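Local coordinates for protein arginase, mitochondrial (Medicago truncatula, PDB 6VSS) that hydrolyses L-arginine to urea and L-ornithine with two manganese ions per subunit, and also converts agmatine to putrescine, at residues L181-H186 with V264-D269; P187-D192 with E230-Y235; R215-G220 with G236-E241; I221-N226 with H283-G288. All blocks are in the same frame, centred on the assembly; numbering follows the deposited sequence.

Contact 1: residues L181-H186 with V264-D269. With MN (manganese (II) ion), chain I; MN (manganese (II) ion), chain J.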
loop_
_atom_site.group_PDB
_atom_site.type_symbol
_atom_site.label_atom_id
_atom_site.label_comp_id
_atom_site.label_asym_id
_atom_site.label_seq_id
_atom_site.Cartn_x
_atom_site.Cartn_y
_atom_site.Cartn_z
ATOM N N LEU B 181 -0.209 -25.488 -25.230
ATOM C CA LEU B 181 -0.174 -24.032 -25.391
ATOM C C LEU B 181 0.196 -23.526 -24.015
ATOM O O LEU B 181 -0.525 -23.885 -23.070
ATOM C CB LEU B 181 -1.551 -23.511 -25.786
ATOM C CG LEU B 181 -1.641 -21.989 -25.764
ATOM C CD1 LEU B 181 -0.593 -21.373 -26.669
ATOM C CD2 LEU B 181 -3.059 -21.577 -26.170
ATOM N N HIS B 182 1.332 -22.836 -23.923
ATOM C CA HIS B 182 1.986 -22.485 -22.651
ATOM C C HIS B 182 2.196 -20.982 -22.688
ATOM O O HIS B 182 2.945 -20.514 -23.570
ATOM C CB HIS B 182 3.236 -23.337 -22.493
ATOM C CG HIS B 182 4.213 -22.856 -21.461
ATOM N ND1 HIS B 182 5.587 -22.978 -21.638
ATOM C CD2 HIS B 182 4.029 -22.338 -20.229
ATOM C CE1 HIS B 182 6.194 -22.560 -20.542
ATOM N NE2 HIS B 182 5.253 -22.137 -19.677
ATOM N N PHE B 183 1.546 -20.256 -21.795
ATOM C CA PHE B 183 1.765 -18.803 -21.574
ATOM C C PHE B 183 2.756 -18.627 -20.433
ATOM O O PHE B 183 2.539 -19.138 -19.350
ATOM C CB PHE B 183 0.458 -18.084 -21.273
ATOM C CG PHE B 183 -0.545 -18.150 -22.396
ATOM C CD1 PHE B 183 -1.494 -19.163 -22.441
ATOM C CD2 PHE B 183 -0.634 -17.143 -23.343
ATOM C CE1 PHE B 183 -2.464 -19.212 -23.434
ATOM C CE2 PHE B 183 -1.588 -17.209 -24.363
ATOM C CZ PHE B 183 -2.477 -18.254 -24.411
ATOM N N ASP B 184 3.814 -17.881 -20.684
ATOM C CA ASP B 184 4.847 -17.673 -19.651
ATOM C C ASP B 184 5.765 -16.508 -20.042
ATOM O O ASP B 184 5.982 -16.334 -21.215
ATOM C CB ASP B 184 5.594 -18.985 -19.496
ATOM C CG ASP B 184 6.129 -19.208 -18.101
ATOM O OD1 ASP B 184 6.489 -18.231 -17.395
ATOM O OD2 ASP B 184 6.050 -20.352 -17.707
ATOM N N ALA B 185 6.337 -15.778 -19.092
ATOM C CA ALA B 185 7.538 -14.939 -19.334
ATOM C C ALA B 185 8.773 -15.823 -19.580
ATOM O O ALA B 185 9.739 -15.332 -20.257
ATOM C CB ALA B 185 7.763 -13.986 -18.194
ATOM N N HIS B 186 8.760 -17.071 -19.104
ATOM C CA HIS B 186 9.968 -17.909 -18.902
ATOM C C HIS B 186 9.740 -19.226 -19.603
ATOM O O HIS B 186 8.665 -19.784 -19.517
ATOM C CB HIS B 186 10.237 -18.217 -17.417
ATOM C CG HIS B 186 10.181 -17.020 -16.534
ATOM N ND1 HIS B 186 9.042 -16.682 -15.767
ATOM C CD2 HIS B 186 11.117 -16.059 -16.324
ATOM C CE1 HIS B 186 9.324 -15.514 -15.163
ATOM N NE2 HIS B 186 10.590 -15.123 -15.463
ATOM N N VAL B 264 -5.224 -31.375 -26.342
ATOM C CA VAL B 264 -4.551 -30.076 -26.083
ATOM C C VAL B 264 -4.579 -29.790 -24.577
ATOM O O VAL B 264 -5.685 -29.803 -23.970
ATOM C CB VAL B 264 -5.184 -28.925 -26.892
ATOM C CG1 VAL B 264 -4.438 -27.614 -26.648
ATOM C CG2 VAL B 264 -5.199 -29.242 -28.402
ATOM N N TYR B 265 -3.414 -29.470 -24.016
ATOM C CA TYR B 265 -3.270 -28.990 -22.609
ATOM C C TYR B 265 -2.863 -27.512 -22.610
ATOM O O TYR B 265 -1.935 -27.160 -23.408
ATOM C CB TYR B 265 -2.236 -29.844 -21.891
ATOM C CG TYR B 265 -2.102 -29.489 -20.442
ATOM C CD1 TYR B 265 -1.214 -28.508 -20.000
ATOM C CD2 TYR B 265 -2.890 -30.132 -19.510
ATOM C CE1 TYR B 265 -1.097 -28.213 -18.646
ATOM C CE2 TYR B 265 -2.743 -29.881 -18.162
ATOM C CZ TYR B 265 -1.882 -28.891 -17.734
ATOM O OH TYR B 265 -1.822 -28.654 -16.400
ATOM N N VAL B 266 -3.522 -26.688 -21.792
ATOM C CA VAL B 266 -3.282 -25.213 -21.760
ATOM C C VAL B 266 -2.719 -24.806 -20.402
ATOM O O VAL B 266 -3.423 -24.888 -19.424
ATOM C CB VAL B 266 -4.528 -24.390 -22.099
ATOM C CG1 VAL B 266 -4.184 -22.901 -22.081
ATOM C CG2 VAL B 266 -5.110 -24.769 -23.463
ATOM N N SER B 267 -1.462 -24.396 -20.355
ATOM C CA SER B 267 -0.762 -24.012 -19.110
ATOM C C SER B 267 -0.615 -22.486 -19.099
ATOM O O SER B 267 0.063 -21.928 -20.001
ATOM C CB SER B 267 0.545 -24.702 -19.048
ATOM O OG SER B 267 1.283 -24.265 -17.909
ATOM N N ILE B 268 -1.250 -21.807 -18.178
ATOM C CA ILE B 268 -1.136 -20.319 -18.079
ATOM C C ILE B 268 -0.286 -19.947 -16.853
ATOM O O ILE B 268 -0.781 -20.100 -15.677
ATOM C CB ILE B 268 -2.521 -19.667 -18.064
ATOM C CG1 ILE B 268 -3.444 -20.340 -19.099
ATOM C CG2 ILE B 268 -2.348 -18.156 -18.249
ATOM C CD1 ILE B 268 -4.774 -19.692 -19.335
ATOM N N ASP B 269 0.941 -19.455 -17.089
ATOM C CA ASP B 269 1.727 -18.800 -16.012
ATOM C C ASP B 269 1.308 -17.315 -15.945
ATOM O O ASP B 269 1.353 -16.635 -16.950
ATOM C CB ASP B 269 3.207 -19.097 -16.209
ATOM C CG ASP B 269 4.123 -18.502 -15.146
ATOM O OD1 ASP B 269 3.679 -17.505 -14.518
ATOM O OD2 ASP B 269 5.296 -18.928 -15.080
HETATM MN MN MN I . 7.004 -17.688 -15.289
HETATM MN MN MN J . 6.478 -20.746 -15.651
HETATM O O HOH W 1 8.117 -19.545 -15.287
#

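Contact 2: residues P187-D192 with E230-Y235. With MN (manganese (II) ion), chain J.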
loop_
_atom_site.group_PDB
_atom_site.type_symbol
_atom_site.label_atom_id
_atom_site.label_comp_id
_atom_site.label_asym_id
_atom_site.label_seq_id
_atom_site.Cartn_x
_atom_site.Cartn_y
_atom_site.Cartn_z
ATOM N N PRO B 187 10.684 -19.728 -20.417
ATOM C CA PRO B 187 10.422 -20.986 -21.116
ATOM C C PRO B 187 10.190 -22.178 -20.173
ATOM O O PRO B 187 9.657 -23.180 -20.623
ATOM C CB PRO B 187 11.661 -21.181 -22.009
ATOM C CG PRO B 187 12.260 -19.776 -22.168
ATOM C CD PRO B 187 11.921 -19.054 -20.868
ATOM N N ASP B 188 10.715 -22.132 -18.953
ATOM C CA ASP B 188 10.702 -23.275 -18.010
ATOM C C ASP B 188 11.252 -24.545 -18.671
ATOM O O ASP B 188 10.757 -25.617 -18.342
ATOM C CB ASP B 188 9.300 -23.529 -17.483
ATOM C CG ASP B 188 8.774 -22.439 -16.563
ATOM O OD1 ASP B 188 9.587 -21.554 -16.194
ATOM O OD2 ASP B 188 7.581 -22.538 -16.186
ATOM N N LEU B 189 12.376 -24.433 -19.394
ATOM C CA LEU B 189 12.995 -25.570 -20.129
ATOM C C LEU B 189 14.423 -25.881 -19.654
ATOM O O LEU B 189 15.067 -26.677 -20.319
ATOM C CB LEU B 189 12.978 -25.214 -21.613
ATOM C CG LEU B 189 11.665 -25.557 -22.306
ATOM C CD1 LEU B 189 11.546 -24.832 -23.645
ATOM C CD2 LEU B 189 11.549 -27.068 -22.510
ATOM N N TYR B 190 14.894 -25.315 -18.538
ATOM C CA TYR B 190 16.229 -25.636 -17.972
ATOM C C TYR B 190 16.407 -27.146 -17.775
ATOM O O TYR B 190 15.504 -27.797 -17.215
ATOM C CB TYR B 190 16.393 -25.049 -16.581
ATOM C CG TYR B 190 16.709 -23.589 -16.573
ATOM C CD1 TYR B 190 18.022 -23.141 -16.591
ATOM C CD2 TYR B 190 15.682 -22.658 -16.525
ATOM C CE1 TYR B 190 18.298 -21.785 -16.530
ATOM C CE2 TYR B 190 15.942 -21.300 -16.457
ATOM C CZ TYR B 190 17.254 -20.870 -16.479
ATOM O OH TYR B 190 17.488 -19.525 -16.466
ATOM N N HIS B 191 17.560 -27.695 -18.151
ATOM C CA HIS B 191 17.862 -29.131 -17.897
ATOM C C HIS B 191 18.121 -29.300 -16.402
ATOM O O HIS B 191 17.722 -30.327 -15.857
ATOM C CB HIS B 191 19.049 -29.635 -18.719
ATOM C CG HIS B 191 19.438 -31.036 -18.381
ATOM N ND1 HIS B 191 18.561 -32.109 -18.520
ATOM C CD2 HIS B 191 20.594 -31.549 -17.917
ATOM C CE1 HIS B 191 19.169 -33.216 -18.171
ATOM N NE2 HIS B 191 20.416 -32.898 -17.790
ATOM N N ASP B 192 18.697 -28.278 -15.765
ATOM C CA ASP B 192 19.344 -28.392 -14.429
ATOM C C ASP B 192 19.398 -26.994 -13.804
ATOM O O ASP B 192 20.326 -26.233 -14.066
ATOM C CB ASP B 192 20.714 -29.066 -14.571
ATOM C CG ASP B 192 21.475 -29.314 -13.284
ATOM O OD1 ASP B 192 20.912 -29.091 -12.187
ATOM O OD2 ASP B 192 22.626 -29.758 -13.393
ATOM N N GLU B 230 19.195 -23.444 -26.552
ATOM C CA GLU B 230 19.608 -24.804 -27.029
ATOM C C GLU B 230 18.431 -25.754 -26.837
ATOM O O GLU B 230 18.182 -26.591 -27.701
ATOM C CB GLU B 230 20.753 -25.482 -26.247
ATOM C CG GLU B 230 22.094 -24.762 -26.145
ATOM C CD GLU B 230 23.153 -25.519 -25.312
ATOM O OE1 GLU B 230 23.589 -25.016 -24.212
ATOM O OE2 GLU B 230 23.546 -26.646 -25.744
ATOM N N GLN B 231 17.805 -25.684 -25.664
ATOM C CA GLN B 231 16.748 -26.651 -25.255
ATOM C C GLN B 231 15.575 -26.511 -26.238
ATOM O O GLN B 231 15.115 -27.547 -26.762
ATOM C CB GLN B 231 16.363 -26.432 -23.787
ATOM C CG GLN B 231 17.425 -26.878 -22.800
ATOM C CD GLN B 231 17.463 -28.374 -22.617
ATOM O OE1 GLN B 231 18.079 -29.099 -23.384
ATOM N NE2 GLN B 231 16.784 -28.850 -21.581
ATOM N N VAL B 232 15.202 -25.256 -26.541
ATOM C CA VAL B 232 14.150 -24.877 -27.533
ATOM C C VAL B 232 14.435 -25.552 -28.873
ATOM O O VAL B 232 13.531 -26.192 -29.410
ATOM C CB VAL B 232 14.057 -23.357 -27.706
ATOM C CG1 VAL B 232 13.135 -22.991 -28.844
ATOM C CG2 VAL B 232 13.603 -22.673 -26.427
ATOM N N LYS B 233 15.657 -25.425 -29.382
ATOM C CA LYS B 233 16.033 -26.040 -30.681
ATOM C C LYS B 233 16.067 -27.569 -30.545
ATOM O O LYS B 233 15.629 -28.228 -31.454
ATOM C CB LYS B 233 17.371 -25.473 -31.169
ATOM C CG LYS B 233 17.793 -26.034 -32.528
ATOM C CD LYS B 233 19.287 -26.025 -32.789
ATOM C CE LYS B 233 19.743 -27.149 -33.687
ATOM N NZ LYS B 233 20.715 -26.629 -34.673
ATOM N N LYS B 234 16.570 -28.110 -29.443
ATOM C CA LYS B 234 16.752 -29.574 -29.283
ATOM C C LYS B 234 15.384 -30.287 -29.279
ATOM O O LYS B 234 15.286 -31.413 -29.810
ATOM C CB LYS B 234 17.518 -29.869 -27.995
ATOM C CG LYS B 234 17.409 -31.306 -27.521
ATOM C CD LYS B 234 18.162 -31.618 -26.240
ATOM C CE LYS B 234 18.082 -33.100 -25.914
ATOM N NZ LYS B 234 19.032 -33.490 -24.841
ATOM N N TYR B 235 14.356 -29.717 -28.648
ATOM C CA TYR B 235 13.040 -30.403 -28.550
ATOM C C TYR B 235 12.077 -29.837 -29.605
ATOM O O TYR B 235 10.962 -30.227 -29.585
ATOM C CB TYR B 235 12.515 -30.368 -27.108
ATOM C CG TYR B 235 13.375 -31.092 -26.083
ATOM C CD1 TYR B 235 13.353 -32.474 -25.931
ATOM C CD2 TYR B 235 14.182 -30.380 -25.220
ATOM C CE1 TYR B 235 14.142 -33.121 -24.987
ATOM C CE2 TYR B 235 14.978 -31.005 -24.277
ATOM C CZ TYR B 235 14.964 -32.381 -24.151
ATOM O OH TYR B 235 15.775 -32.935 -23.187
HETATM MN MN MN J . 6.478 -20.746 -15.651
HETATM O O HOH W 1 8.117 -19.545 -15.287
#

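Contact 3: residues R215-G220 with G236-E241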
loop_
_atom_site.group_PDB
_atom_site.type_symbol
_atom_site.label_atom_id
_atom_site.label_comp_id
_atom_site.label_asym_id
_atom_site.label_seq_id
_atom_site.Cartn_x
_atom_site.Cartn_y
_atom_site.Cartn_z
ATOM N N ARG B 215 3.813 -30.939 -29.779
ATOM C CA ARG B 215 3.986 -29.487 -29.912
ATOM C C ARG B 215 3.930 -28.843 -28.528
ATOM O O ARG B 215 3.262 -29.370 -27.602
ATOM C CB ARG B 215 2.925 -28.953 -30.860
ATOM C CG ARG B 215 3.050 -29.546 -32.260
ATOM C CD ARG B 215 2.093 -28.896 -33.230
ATOM N NE ARG B 215 2.365 -27.481 -33.366
ATOM C CZ ARG B 215 1.482 -26.582 -33.779
ATOM N NH1 ARG B 215 0.246 -26.929 -34.109
ATOM N NH2 ARG B 215 1.846 -25.324 -33.877
ATOM N N LEU B 216 4.759 -27.837 -28.353
ATOM C CA LEU B 216 4.751 -26.961 -27.169
ATOM C C LEU B 216 4.812 -25.553 -27.727
ATOM O O LEU B 216 5.858 -25.160 -28.231
ATOM C CB LEU B 216 5.954 -27.276 -26.293
ATOM C CG LEU B 216 6.290 -26.255 -25.202
ATOM C CD1 LEU B 216 5.077 -25.902 -24.359
ATOM C CD2 LEU B 216 7.418 -26.819 -24.339
ATOM N N VAL B 217 3.719 -24.845 -27.689
ATOM C CA VAL B 217 3.649 -23.478 -28.267
ATOM C C VAL B 217 3.728 -22.507 -27.108
ATOM O O VAL B 217 2.833 -22.590 -26.278
ATOM C CB VAL B 217 2.354 -23.314 -29.056
ATOM C CG1 VAL B 217 2.260 -21.941 -29.684
ATOM C CG2 VAL B 217 2.231 -24.417 -30.081
ATOM N N GLN B 218 4.803 -21.720 -27.029
ATOM C CA GLN B 218 5.082 -20.858 -25.861
ATOM C C GLN B 218 4.780 -19.438 -26.284
ATOM O O GLN B 218 5.280 -19.010 -27.338
ATOM C CB GLN B 218 6.533 -20.989 -25.397
ATOM C CG GLN B 218 6.959 -22.438 -25.186
ATOM C CD GLN B 218 8.218 -22.555 -24.349
ATOM O OE1 GLN B 218 9.287 -22.044 -24.705
ATOM N NE2 GLN B 218 8.093 -23.186 -23.196
ATOM N N VAL B 219 4.099 -18.688 -25.460
ATOM C CA VAL B 219 3.708 -17.288 -25.790
ATOM C C VAL B 219 3.968 -16.385 -24.583
ATOM O O VAL B 219 3.585 -16.748 -23.488
ATOM C CB VAL B 219 2.238 -17.268 -26.234
ATOM C CG1 VAL B 219 1.738 -15.863 -26.548
ATOM C CG2 VAL B 219 2.022 -18.183 -27.409
ATOM N N GLY B 220 4.530 -15.201 -24.826
ATOM C CA GLY B 220 4.877 -14.172 -23.826
ATOM C C GLY B 220 6.331 -14.227 -23.368
ATOM O O GLY B 220 6.695 -13.470 -22.467
ATOM N N GLY B 236 12.527 -29.020 -30.559
ATOM C CA GLY B 236 11.657 -28.397 -31.572
ATOM C C GLY B 236 10.492 -27.654 -30.917
ATOM O O GLY B 236 9.347 -27.749 -31.405
ATOM N N VAL B 237 10.771 -26.927 -29.846
ATOM C CA VAL B 237 9.767 -26.105 -29.125
ATOM C C VAL B 237 9.475 -24.884 -29.968
ATOM O O VAL B 237 10.418 -24.273 -30.467
ATOM C CB VAL B 237 10.265 -25.666 -27.742
ATOM C CG1 VAL B 237 9.251 -24.731 -27.068
ATOM C CG2 VAL B 237 10.583 -26.856 -26.854
ATOM N N GLU B 238 8.207 -24.540 -30.092
ATOM C CA GLU B 238 7.771 -23.335 -30.826
ATOM C C GLU B 238 7.737 -22.158 -29.859
ATOM O O GLU B 238 6.634 -21.746 -29.464
ATOM C CB GLU B 238 6.407 -23.587 -31.441
ATOM C CG GLU B 238 6.490 -24.432 -32.681
ATOM C CD GLU B 238 5.141 -24.976 -33.021
ATOM O OE1 GLU B 238 4.284 -24.181 -33.475
ATOM O OE2 GLU B 238 4.939 -26.163 -32.747
ATOM N N THR B 239 8.882 -21.586 -29.537
ATOM C CA THR B 239 8.944 -20.460 -28.579
ATOM C C THR B 239 8.607 -19.155 -29.294
ATOM O O THR B 239 9.386 -18.748 -30.129
ATOM C CB THR B 239 10.314 -20.407 -27.923
ATOM O OG1 THR B 239 10.486 -21.673 -27.288
ATOM C CG2 THR B 239 10.466 -19.268 -26.942
ATOM N N HIS B 240 7.556 -18.449 -28.904
ATOM C CA HIS B 240 7.284 -17.099 -29.426
ATOM C C HIS B 240 7.693 -16.054 -28.392
ATOM O O HIS B 240 7.047 -15.967 -27.341
ATOM C CB HIS B 240 5.819 -16.991 -29.855
ATOM C CG HIS B 240 5.452 -17.963 -30.913
ATOM N ND1 HIS B 240 5.575 -17.659 -32.249
ATOM C CD2 HIS B 240 5.015 -19.240 -30.867
ATOM C CE1 HIS B 240 5.218 -18.709 -32.976
ATOM N NE2 HIS B 240 4.886 -19.676 -32.174
ATOM N N GLU B 241 8.665 -15.214 -28.747
ATOM C CA GLU B 241 9.200 -14.111 -27.900
ATOM C C GLU B 241 8.396 -12.815 -28.089
ATOM O O GLU B 241 7.891 -12.551 -29.230
ATOM C CB GLU B 241 10.670 -13.949 -28.250
ATOM C CG GLU B 241 11.485 -15.175 -27.858
ATOM C CD GLU B 241 12.967 -15.039 -28.220
ATOM O OE1 GLU B 241 13.582 -13.996 -27.865
ATOM O OE2 GLU B 241 13.508 -15.967 -28.854
HETATM O O HOH W 2 6.524 -27.752 -30.671
HETATM O O HOH W 3 5.100 -13.958 -27.455
#

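Contact 4: residues I221-N226 with H283-G288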
loop_
_atom_site.group_PDB
_atom_site.type_symbol
_atom_site.label_atom_id
_atom_site.label_comp_id
_atom_site.label_asym_id
_atom_site.label_seq_id
_atom_site.Cartn_x
_atom_site.Cartn_y
_atom_site.Cartn_z
ATOM N N ILE B 221 7.153 -15.025 -24.038
ATOM C CA ILE B 221 8.540 -15.294 -23.595
ATOM C C ILE B 221 9.395 -14.034 -23.769
ATOM O O ILE B 221 9.379 -13.484 -24.866
ATOM C CB ILE B 221 9.113 -16.496 -24.371
ATOM C CG1 ILE B 221 8.243 -17.729 -24.196
ATOM C CG2 ILE B 221 10.552 -16.728 -23.951
ATOM C CD1 ILE B 221 8.292 -18.313 -22.837
ATOM N N ARG B 222 10.061 -13.601 -22.701
ATOM C CA ARG B 222 10.914 -12.404 -22.698
ATOM C C ARG B 222 12.087 -12.572 -21.732
ATOM O O ARG B 222 12.732 -11.611 -21.489
ATOM C CB ARG B 222 10.086 -11.163 -22.366
ATOM C CG ARG B 222 9.206 -11.308 -21.155
ATOM C CD ARG B 222 8.169 -10.266 -21.175
ATOM N NE ARG B 222 7.484 -10.191 -19.882
ATOM C CZ ARG B 222 6.405 -10.859 -19.508
ATOM N NH1 ARG B 222 5.849 -11.773 -20.290
ATOM N NH2 ARG B 222 5.878 -10.598 -18.325
ATOM N N SER B 223 12.397 -13.788 -21.298
ATOM C CA SER B 223 13.407 -14.083 -20.248
ATOM C C SER B 223 13.987 -15.479 -20.508
ATOM O O SER B 223 13.384 -16.465 -20.076
ATOM C CB SER B 223 12.846 -14.005 -18.872
ATOM O OG SER B 223 13.904 -14.170 -17.962
ATOM N N ILE B 224 15.101 -15.546 -21.215
ATOM C CA ILE B 224 15.591 -16.834 -21.746
ATOM C C ILE B 224 17.113 -16.731 -21.857
ATOM O O ILE B 224 17.634 -15.728 -22.355
ATOM C CB ILE B 224 14.843 -17.149 -23.045
ATOM C CG1 ILE B 224 15.335 -18.449 -23.685
ATOM C CG2 ILE B 224 14.873 -15.948 -23.966
ATOM C CD1 ILE B 224 14.572 -18.857 -24.929
ATOM N N THR B 225 17.782 -17.701 -21.269
ATOM C CA THR B 225 19.256 -17.824 -21.271
ATOM C C THR B 225 19.626 -18.497 -22.582
ATOM O O THR B 225 18.752 -19.137 -23.165
ATOM C CB THR B 225 19.683 -18.615 -20.037
ATOM O OG1 THR B 225 18.974 -19.846 -20.181
ATOM C CG2 THR B 225 19.325 -17.909 -18.744
ATOM N N ASN B 226 20.878 -18.376 -22.999
ATOM C CA ASN B 226 21.341 -18.951 -24.280
ATOM C C ASN B 226 21.372 -20.477 -24.143
ATOM O O ASN B 226 21.173 -21.128 -25.144
ATOM C CB ASN B 226 22.625 -18.272 -24.767
ATOM C CG ASN B 226 22.445 -16.773 -24.959
ATOM O OD1 ASN B 226 21.463 -16.335 -25.539
ATOM N ND2 ASN B 226 23.353 -15.966 -24.433
ATOM N N HIS B 283 8.048 -13.469 -10.075
ATOM C CA HIS B 283 9.082 -12.998 -11.023
ATOM C C HIS B 283 8.481 -11.882 -11.853
ATOM O O HIS B 283 7.966 -12.178 -12.893
ATOM C CB HIS B 283 9.554 -14.174 -11.901
ATOM C CG HIS B 283 10.144 -15.247 -11.074
ATOM N ND1 HIS B 283 11.479 -15.236 -10.709
ATOM C CD2 HIS B 283 9.579 -16.308 -10.455
ATOM C CE1 HIS B 283 11.729 -16.280 -9.930
ATOM N NE2 HIS B 283 10.574 -16.954 -9.743
ATOM N N HIS B 284 8.578 -10.641 -11.427
ATOM C CA HIS B 284 8.187 -9.490 -12.275
ATOM C C HIS B 284 9.088 -9.440 -13.543
ATOM O O HIS B 284 10.301 -9.423 -13.392
ATOM C CB HIS B 284 8.234 -8.205 -11.477
ATOM C CG HIS B 284 7.185 -8.092 -10.454
ATOM N ND1 HIS B 284 7.412 -7.481 -9.239
ATOM C CD2 HIS B 284 5.903 -8.480 -10.427
ATOM C CE1 HIS B 284 6.346 -7.576 -8.490
ATOM N NE2 HIS B 284 5.393 -8.143 -9.205
ATOM N N GLU B 285 8.534 -9.445 -14.764
ATOM C CA GLU B 285 9.352 -9.292 -16.009
ATOM C C GLU B 285 8.689 -8.230 -16.875
ATOM O O GLU B 285 7.771 -8.539 -17.617
ATOM C CB GLU B 285 9.445 -10.609 -16.799
ATOM C CG GLU B 285 10.019 -11.768 -16.015
ATOM C CD GLU B 285 11.520 -11.722 -15.779
ATOM O OE1 GLU B 285 12.181 -10.884 -16.445
ATOM O OE2 GLU B 285 12.027 -12.533 -14.907
ATOM N N PRO B 286 9.107 -6.955 -16.824
ATOM C CA PRO B 286 8.408 -5.922 -17.595
ATOM C C PRO B 286 8.420 -6.204 -19.097
ATOM O O PRO B 286 9.304 -6.899 -19.609
ATOM C CB PRO B 286 9.127 -4.617 -17.247
ATOM C CG PRO B 286 9.711 -4.922 -15.856
ATOM C CD PRO B 286 10.121 -6.397 -15.915
ATOM N N GLY B 287 7.375 -5.749 -19.754
ATOM C CA GLY B 287 7.190 -5.930 -21.208
ATOM C C GLY B 287 6.385 -7.169 -21.564
ATOM O O GLY B 287 6.699 -7.743 -22.622
ATOM N N GLY B 288 5.319 -7.485 -20.801
ATOM C CA GLY B 288 4.607 -8.752 -20.912
ATOM C C GLY B 288 3.351 -8.598 -21.740
ATOM O O GLY B 288 3.096 -7.506 -22.247
HETATM O O HOH W 4 12.327 -9.831 -18.746
#

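Contact 1: residues L181-H186 with V264-D269
OD2 of Asp-269 bridges the two manganese ions, 2.1 Å from one and 2.2 Å from the other. Asp-184 also spans the pair, but with both oxygens. Its OD1 binds the ion that ND1 of His-186 holds, and its OD2 binds the second ion. Asp-269 OD2 and Asp-184 OD1 are only 2.7 Å apart, a closeness made possible by the shared metals. The two carboxylate planes are turned 63° against each other. A water completes the bridge between the ions. Asp-271 joins the site on the His-186 side, and His-160 and Asp-188 on the other. NE2 of His-182 donates to the anti lone pair of Asp-184 OD2 at 2.8 Å. CG of His-182 is anti to the backbone N (chi1 164°), which points the ring along the face toward the metals. The backbone N of His-186 meets Asp-184 OD1 from above the carboxylate plane and closes an Asx turn.

Behind the site, strands 181-183 and 264-269 run parallel. Four backbone bonds join them, ending with Asp-269 N to Phe-183 O at 2.8 Å. On the face away from the metals, Phe-183 and Ile-268 lie side by side, CD1 against CG1 at 4.0 Å. The ends of the paired strands thus bring Asp-184 and Asp-269 together, and the manganese charge probably offsets their repulsion.

Contact 2: residues P187-D192 with E230-Y235
Leu-189 meets Gln-231 and Val-232 of helix 226-234 with its carbonyl and its side chain. The Gln-231 chain bends at chi2 (-77°), which turns NE2 toward the Leu-189 carbonyl oxygen. Gln-231 NE2 then donates to Leu-189 O at 3.0 Å. The bond is nearly straight, 161° at the hydrogen, and the oxygen lies in the amide plane. CB of His-191 packs against the same Gln-231 NE2 at 3.7 Å. The side chains of Leu-189 and Val-232 cross at about a right angle, with CD1 against CG2 at 4.1 Å. Phe-204, Val-228 and Val-237 also pack on Leu-189.

The neighbouring Asp-188 faces the metal site instead. Asp-188 OD2 binds one manganese ion at 2.2 Å. Asp-188 OD1 accepts a 2.6 Å hydrogen bond from the water that bridges the two ions. Tyr-190 packs on Asn-98 of a neighbouring subunit. Asp-188, Leu-189 and Tyr-190 all belong to the L-ornithine site. The arrangement is that of the arginase metal-binding loop after strand 178-183, here held against a peripheral helix.

Contact 3: residues R215-G220 with G236-E241
Arg-215 and Glu-238 form a two-pronged salt bridge at one end of the paired strands. NH2 of Arg-215 reaches Glu-238 OE1 at 2.7 Å, and NE reaches OE2 at 3.0 Å. Both oxygens use their syn lone pairs, and the two flat groups are nearly coplanar, 5° apart. The bend of Arg-215 at chi3 (62°) turns the NE side of the guanidinium to the acid. A water links OE2 of Glu-238 to Leu-216 N and Gly-236 O.

On the other face, Thr-239 OG1 donates to Gln-218 OE1 at 2.9 Å. NE2 of Gln-218 donates to His-182 ND1 and to Pro-187 O. Backbone bonds of the parallel pair join the strands, such as His-240 N to Gln-218 O at 2.8 Å.

CG1 of Val-237 sits against CG of Leu-216 at 3.8 Å and touches the amide of Gln-218. On the Glu-238 face, CG1 of Val-217 approaches CD2 of His-240 at 4.0 Å. ND1 of His-240 is hydrogen-bonded to OD2 of Asp-248. Strand 238-241 closes the beta-alpha-beta unit at this edge of the sheet. The Gln-218 amide is fixed at both ends, so His-182 ND1 probably acts as an acceptor, consistent with its NE2 donating to Asp-184 OD2.

Contact 4: residues I221-N226 with H283-G288
Arg-222 turns the NE and NH2 edge of its guanidinium onto the carbonyl oxygen of Glu-285, and its CD lies against Gly-287 O at 3.3 Å. Arg-222 NE reaches Glu-285 O at 2.8 Å, and Arg-222 NH2 reaches it at 2.9 Å. Both bonds lie in the guanidinium plane. The NH2 bond is also in the carbonyl plane, whereas NE stands above it. The chain is extended from CG to NE, which carries it to the 283-288 loop. NH1 and NH2 are further held by the carbonyls of Gly-220, Ser-272 and Asp-271. Pro-286 O and Gly-287 O accept from Lys-330 and Arg-292 of a neighbouring subunit.

OE2 of Glu-285 accepts from His-186 NE2, and a water joins OE1 to Arg-222 O, the latter a long 3.3 Å. Ser-223, an L-ornithine-binding residue, has OG 3.9 Å from Glu-285 OE2. A buried arginine is thus satisfied largely by backbone carbonyls. It probably helps to hold the loop that carries Glu-285, the second-shell partner of the manganese ligand His-186.

In the fold
Of the parts in these contacts, strand 178-183 comes first and leads into the 187-192 loop. Strand 213-221, the 221-226 turn, helix 226-234 and strand 238-241 follow. Contact 3 closes the shortest loop, returning over this beta-alpha-beta unit. Contact 2 brings the helix back to the metal-binding loop and crosses contact 3. Contact 1 closes the longest loop when strand 264-269 pairs with 178-183, so contacts 2 and 3 fall within its span. Contact 4 comes last and crosses the other three. Contacts 1 and 3 join four neighbouring strands, since 178-183 also bonds to 213-221. Contact 2 ties a loop to a helix, and contact 4 ties two loops, at the C-terminal ends of the strands near the manganese site.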